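Local coordinates for protein GH62 hydrolase (Scytalidium thermophilum, PDB 4PVA) that probably cleaves alpha-L-arabinofuranosyl side groups from arabinoxylan, as a family 62 glycoside hydrolase of a thermophilic, lignocellulose-degrading fungus, at residues 246-256 with 268-279. Sequence-based numbering, arbitrary orientation. Where two conformers were deposited one is given.
Sequences GQEGHRYFRSW and LADTEANPWAGE. With PO4 (phosphate ion), chain F.
The Tyr252 ring carries Glu272 CA and CB over one face, a CH-pi contact with Glu272 CA 3.9 Å from the ring centroid and 21° off its normal; Gly246 CA and His250 O lie at its edge. The Arg254 guanidinium has Trp256 CZ2 over the centre of one face and Asp270 OD2 near its plane at the edge. The His250 ring has Gln247 O and Glu248 CB on one face and, in plane at its edge, a water linking ND1 to Glu272 OE2 and Glu279 OE1. These groups join strand 251-258, in one blade of the five-bladed beta-propeller known for this family, to the loop that follows strand 266-267, an edge strand of the same blade.

The backbones meet at two classic beta bulges. Trp276 and Ala277 both face Phe253, whose N donates to Ala277 O at 2.8 Å and whose O accepts from Trp276 N; Leu268 and Ala269 both face Ser255, whose O accepts from Leu268 N at 2.8 Å. Ser255 OG, held between its backbone N and carbonyl carbon (chi1 58°), donates to Ala269 O at 2.8 Å, and Ser255 N reaches that oxygen from the same face of its plane.

Arg254 grips Asp270 side-on: NE donates to Asp270 O, while NH2 forms a salt bridge with Asp270 OD2 at 2.9 Å, meeting it from above the carboxylate plane. NH1 is bonded to Ala219 O. A leucine in place of Arg254 would probably leave the Asp270 carboxylate without its positive mate and the carbonyls of Asp270 and Ala219 without these donors.

Arg251 NH1 donates to a phosphate probably from the crystallisation liquor and also pairs with Glu243. The Glu272 chain runs across the Tyr252 side chain at about a right angle, its carboxylate nearly parallel to the ring, and Gln247 N donates to the syn lone pair of Glu272 OE1 at 3.1 Å.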
# COMPACT_ATOMS: atom_id res chain seq x y z
N GLY A 246 -9.66 -0.30 -15.31
CA GLY A 246 -10.92 -0.24 -15.99
C GLY A 246 -10.72 0.09 -17.43
O GLY A 246 -9.74 -0.37 -18.07
N GLN A 247 -11.68 0.91 -17.87
CA GLN A 247 -11.80 1.45 -19.21
C GLN A 247 -10.64 2.36 -19.42
O GLN A 247 -10.31 3.15 -18.53
CB GLN A 247 -13.11 2.24 -19.35
CG GLN A 247 -14.35 1.35 -19.36
CD GLN A 247 -15.64 2.14 -19.56
OE1 GLN A 247 -15.82 3.22 -18.98
NE2 GLN A 247 -16.54 1.59 -20.37
N GLU A 248 -10.02 2.20 -20.59
CA GLU A 248 -8.95 3.04 -21.07
C GLU A 248 -7.74 2.93 -20.18
O GLU A 248 -6.90 3.81 -20.19
CB GLU A 248 -9.42 4.50 -21.25
CG GLU A 248 -10.22 4.74 -22.54
CD GLU A 248 -11.34 3.71 -22.73
OE1 GLU A 248 -12.20 3.62 -21.81
OE2 GLU A 248 -11.36 2.97 -23.75
N GLY A 249 -7.67 1.85 -19.41
CA GLY A 249 -6.55 1.63 -18.53
C GLY A 249 -6.62 2.48 -17.27
O GLY A 249 -5.62 2.61 -16.58
N HIS A 250 -7.75 3.08 -16.94
CA HIS A 250 -7.80 3.95 -15.76
C HIS A 250 -7.82 3.08 -14.48
O HIS A 250 -8.59 2.17 -14.35
CB HIS A 250 -9.00 4.86 -15.77
CG HIS A 250 -9.05 5.75 -16.95
ND1 HIS A 250 -10.19 6.36 -17.39
CD2 HIS A 250 -8.06 6.15 -17.78
CE1 HIS A 250 -9.92 7.11 -18.44
NE2 HIS A 250 -8.64 6.95 -18.73
N ARG A 251 -6.90 3.41 -13.58
CA ARG A 251 -6.79 2.67 -12.31
C ARG A 251 -7.77 3.22 -11.29
O ARG A 251 -7.94 4.46 -11.17
CB ARG A 251 -5.40 2.81 -11.72
CG ARG A 251 -4.26 2.48 -12.67
CD ARG A 251 -4.32 1.07 -13.18
NE ARG A 251 -3.14 0.78 -13.99
CZ ARG A 251 -1.92 0.56 -13.53
NH1 ARG A 251 -1.68 0.45 -12.23
NH2 ARG A 251 -0.93 0.37 -14.40
N TYR A 252 -8.43 2.33 -10.56
CA TYR A 252 -9.33 2.73 -9.48
C TYR A 252 -9.28 1.69 -8.39
O TYR A 252 -8.79 0.58 -8.62
CB TYR A 252 -10.75 2.92 -10.00
CG TYR A 252 -11.44 1.69 -10.52
CD1 TYR A 252 -11.24 1.27 -11.82
CD2 TYR A 252 -12.34 0.98 -9.72
CE1 TYR A 252 -11.90 0.14 -12.32
CE2 TYR A 252 -13.00 -0.13 -10.23
CZ TYR A 252 -12.78 -0.51 -11.52
OH TYR A 252 -13.47 -1.64 -11.98
N PHE A 253 -9.80 2.01 -7.22
CA PHE A 253 -9.87 1.07 -6.11
C PHE A 253 -11.28 0.57 -5.88
O PHE A 253 -12.22 1.37 -5.78
CB PHE A 253 -9.32 1.70 -4.83
CG PHE A 253 -7.82 1.63 -4.78
CD1 PHE A 253 -7.02 2.61 -5.38
CD2 PHE A 253 -7.21 0.53 -4.23
CE1 PHE A 253 -5.64 2.45 -5.40
CE2 PHE A 253 -5.82 0.39 -4.25
CZ PHE A 253 -5.04 1.34 -4.86
N ARG A 254 -11.40 -0.75 -5.81
CA ARG A 254 -12.59 -1.45 -5.34
C ARG A 254 -12.46 -1.66 -3.85
O ARG A 254 -11.36 -1.68 -3.30
CB ARG A 254 -12.68 -2.80 -6.05
CG ARG A 254 -12.86 -2.71 -7.56
CD ARG A 254 -12.91 -4.09 -8.21
NE ARG A 254 -14.11 -4.81 -7.90
CZ ARG A 254 -14.22 -6.13 -7.94
NH1 ARG A 254 -13.20 -6.89 -8.24
NH2 ARG A 254 -15.36 -6.70 -7.61
N SER A 255 -13.60 -1.80 -3.19
CA SER A 255 -13.66 -2.02 -1.76
C SER A 255 -14.64 -3.10 -1.38
O SER A 255 -15.68 -3.30 -2.05
CB SER A 255 -13.98 -0.74 -1.02
OG SER A 255 -15.24 -0.16 -1.44
N TRP A 256 -14.32 -3.77 -0.27
CA TRP A 256 -15.10 -4.80 0.37
C TRP A 256 -15.00 -4.59 1.88
O TRP A 256 -14.07 -3.96 2.37
CB TRP A 256 -14.56 -6.22 0.08
CG TRP A 256 -14.51 -6.73 -1.35
CD1 TRP A 256 -15.26 -7.76 -1.87
CD2 TRP A 256 -13.58 -6.35 -2.36
NE1 TRP A 256 -14.90 -8.00 -3.15
CE2 TRP A 256 -13.87 -7.15 -3.48
CE3 TRP A 256 -12.55 -5.42 -2.43
CZ2 TRP A 256 -13.14 -7.03 -4.67
CZ3 TRP A 256 -11.83 -5.31 -3.60
CH2 TRP A 256 -12.13 -6.10 -4.70
N LEU A 268 -18.36 -3.49 -1.16
CA LEU A 268 -18.82 -2.25 -0.57
C LEU A 268 -19.09 -1.28 -1.71
O LEU A 268 -20.23 -1.12 -2.14
CB LEU A 268 -17.76 -1.72 0.44
CG LEU A 268 -18.17 -0.45 1.15
CD1 LEU A 268 -19.34 -0.63 2.11
CD2 LEU A 268 -16.98 0.16 1.87
N ALA A 269 -18.06 -0.66 -2.25
CA ALA A 269 -18.12 0.19 -3.45
C ALA A 269 -17.09 -0.39 -4.38
O ALA A 269 -15.88 -0.17 -4.20
CB ALA A 269 -17.81 1.65 -3.13
N ASP A 270 -17.51 -1.19 -5.36
CA ASP A 270 -16.58 -2.04 -6.09
C ASP A 270 -16.71 -1.99 -7.61
O ASP A 270 -16.29 -2.93 -8.28
CB ASP A 270 -16.69 -3.50 -5.63
CG ASP A 270 -17.83 -4.22 -6.31
OD1 ASP A 270 -18.83 -3.52 -6.61
OD2 ASP A 270 -17.72 -5.42 -6.52
N THR A 271 -17.26 -0.91 -8.15
CA THR A 271 -17.40 -0.75 -9.59
C THR A 271 -16.65 0.48 -10.07
O THR A 271 -16.32 1.37 -9.30
CB THR A 271 -18.89 -0.66 -10.03
OG1 THR A 271 -19.39 0.62 -9.65
CG2 THR A 271 -19.73 -1.73 -9.45
N GLU A 272 -16.37 0.55 -11.37
CA GLU A 272 -15.69 1.70 -11.89
C GLU A 272 -16.57 2.94 -11.76
O GLU A 272 -16.08 4.05 -11.49
CB GLU A 272 -15.24 1.48 -13.33
CG GLU A 272 -14.29 2.59 -13.76
CD GLU A 272 -13.51 2.30 -15.02
OE1 GLU A 272 -13.88 1.38 -15.79
OE2 GLU A 272 -12.50 3.03 -15.21
N ALA A 273 -17.88 2.79 -11.97
CA ALA A 273 -18.80 3.90 -11.83
C ALA A 273 -18.99 4.35 -10.41
O ALA A 273 -19.31 5.51 -10.16
CB ALA A 273 -20.15 3.55 -12.46
N ASN A 274 -18.80 3.41 -9.47
CA ASN A 274 -18.92 3.73 -8.03
C ASN A 274 -17.85 2.98 -7.27
O ASN A 274 -18.07 1.92 -6.66
CB ASN A 274 -20.30 3.50 -7.42
CG ASN A 274 -20.40 4.08 -6.02
OD1 ASN A 274 -20.07 5.26 -5.82
ND2 ASN A 274 -20.87 3.28 -5.07
N PRO A 275 -16.65 3.53 -7.36
CA PRO A 275 -15.48 2.90 -6.77
C PRO A 275 -15.30 3.39 -5.35
O PRO A 275 -15.95 4.35 -4.91
CB PRO A 275 -14.37 3.46 -7.65
CG PRO A 275 -14.79 4.89 -7.90
CD PRO A 275 -16.29 4.77 -8.10
N TRP A 276 -14.37 2.79 -4.64
CA TRP A 276 -13.91 3.38 -3.36
C TRP A 276 -13.22 4.72 -3.69
O TRP A 276 -13.58 5.74 -3.07
CB TRP A 276 -13.01 2.44 -2.60
CG TRP A 276 -12.70 2.91 -1.23
CD1 TRP A 276 -13.50 2.81 -0.14
CD2 TRP A 276 -11.51 3.61 -0.80
NE1 TRP A 276 -12.86 3.36 0.97
CE2 TRP A 276 -11.65 3.85 0.58
CE3 TRP A 276 -10.33 4.03 -1.43
CZ2 TRP A 276 -10.66 4.52 1.32
CZ3 TRP A 276 -9.38 4.67 -0.68
CH2 TRP A 276 -9.57 4.92 0.65
N ALA A 277 -12.30 4.71 -4.65
CA ALA A 277 -11.69 5.94 -5.15
C ALA A 277 -11.33 5.71 -6.58
O ALA A 277 -10.72 4.69 -6.94
CB ALA A 277 -10.44 6.30 -4.35
N GLY A 278 -11.70 6.64 -7.44
CA GLY A 278 -11.40 6.56 -8.84
C GLY A 278 -11.79 7.85 -9.54
O GLY A 278 -12.35 8.76 -8.92
N GLU A 279 -11.58 7.92 -10.84
CA GLU A 279 -11.98 9.11 -11.61
C GLU A 279 -13.43 9.48 -11.33
O GLU A 279 -13.78 10.65 -11.33
CB GLU A 279 -11.80 8.86 -13.12
CG GLU A 279 -12.06 10.12 -13.95
CD GLU A 279 -11.85 9.95 -15.43
OE1 GLU A 279 -11.75 8.80 -15.93
OE2 GLU A 279 -11.85 11.03 -16.10
P PO4 F . 2.19 -0.39 -10.20
O1 PO4 F . 0.73 0.03 -10.50
O2 PO4 F . 2.22 -1.93 -10.07
O3 PO4 F . 3.00 -0.02 -11.42
O4 PO4 F . 2.64 0.27 -8.98
O HOH W 1 -12.71 5.97 -15.95
O HOH W 2 -9.73 6.14 -12.23
O HOH W 3 -13.82 -1.61 -14.67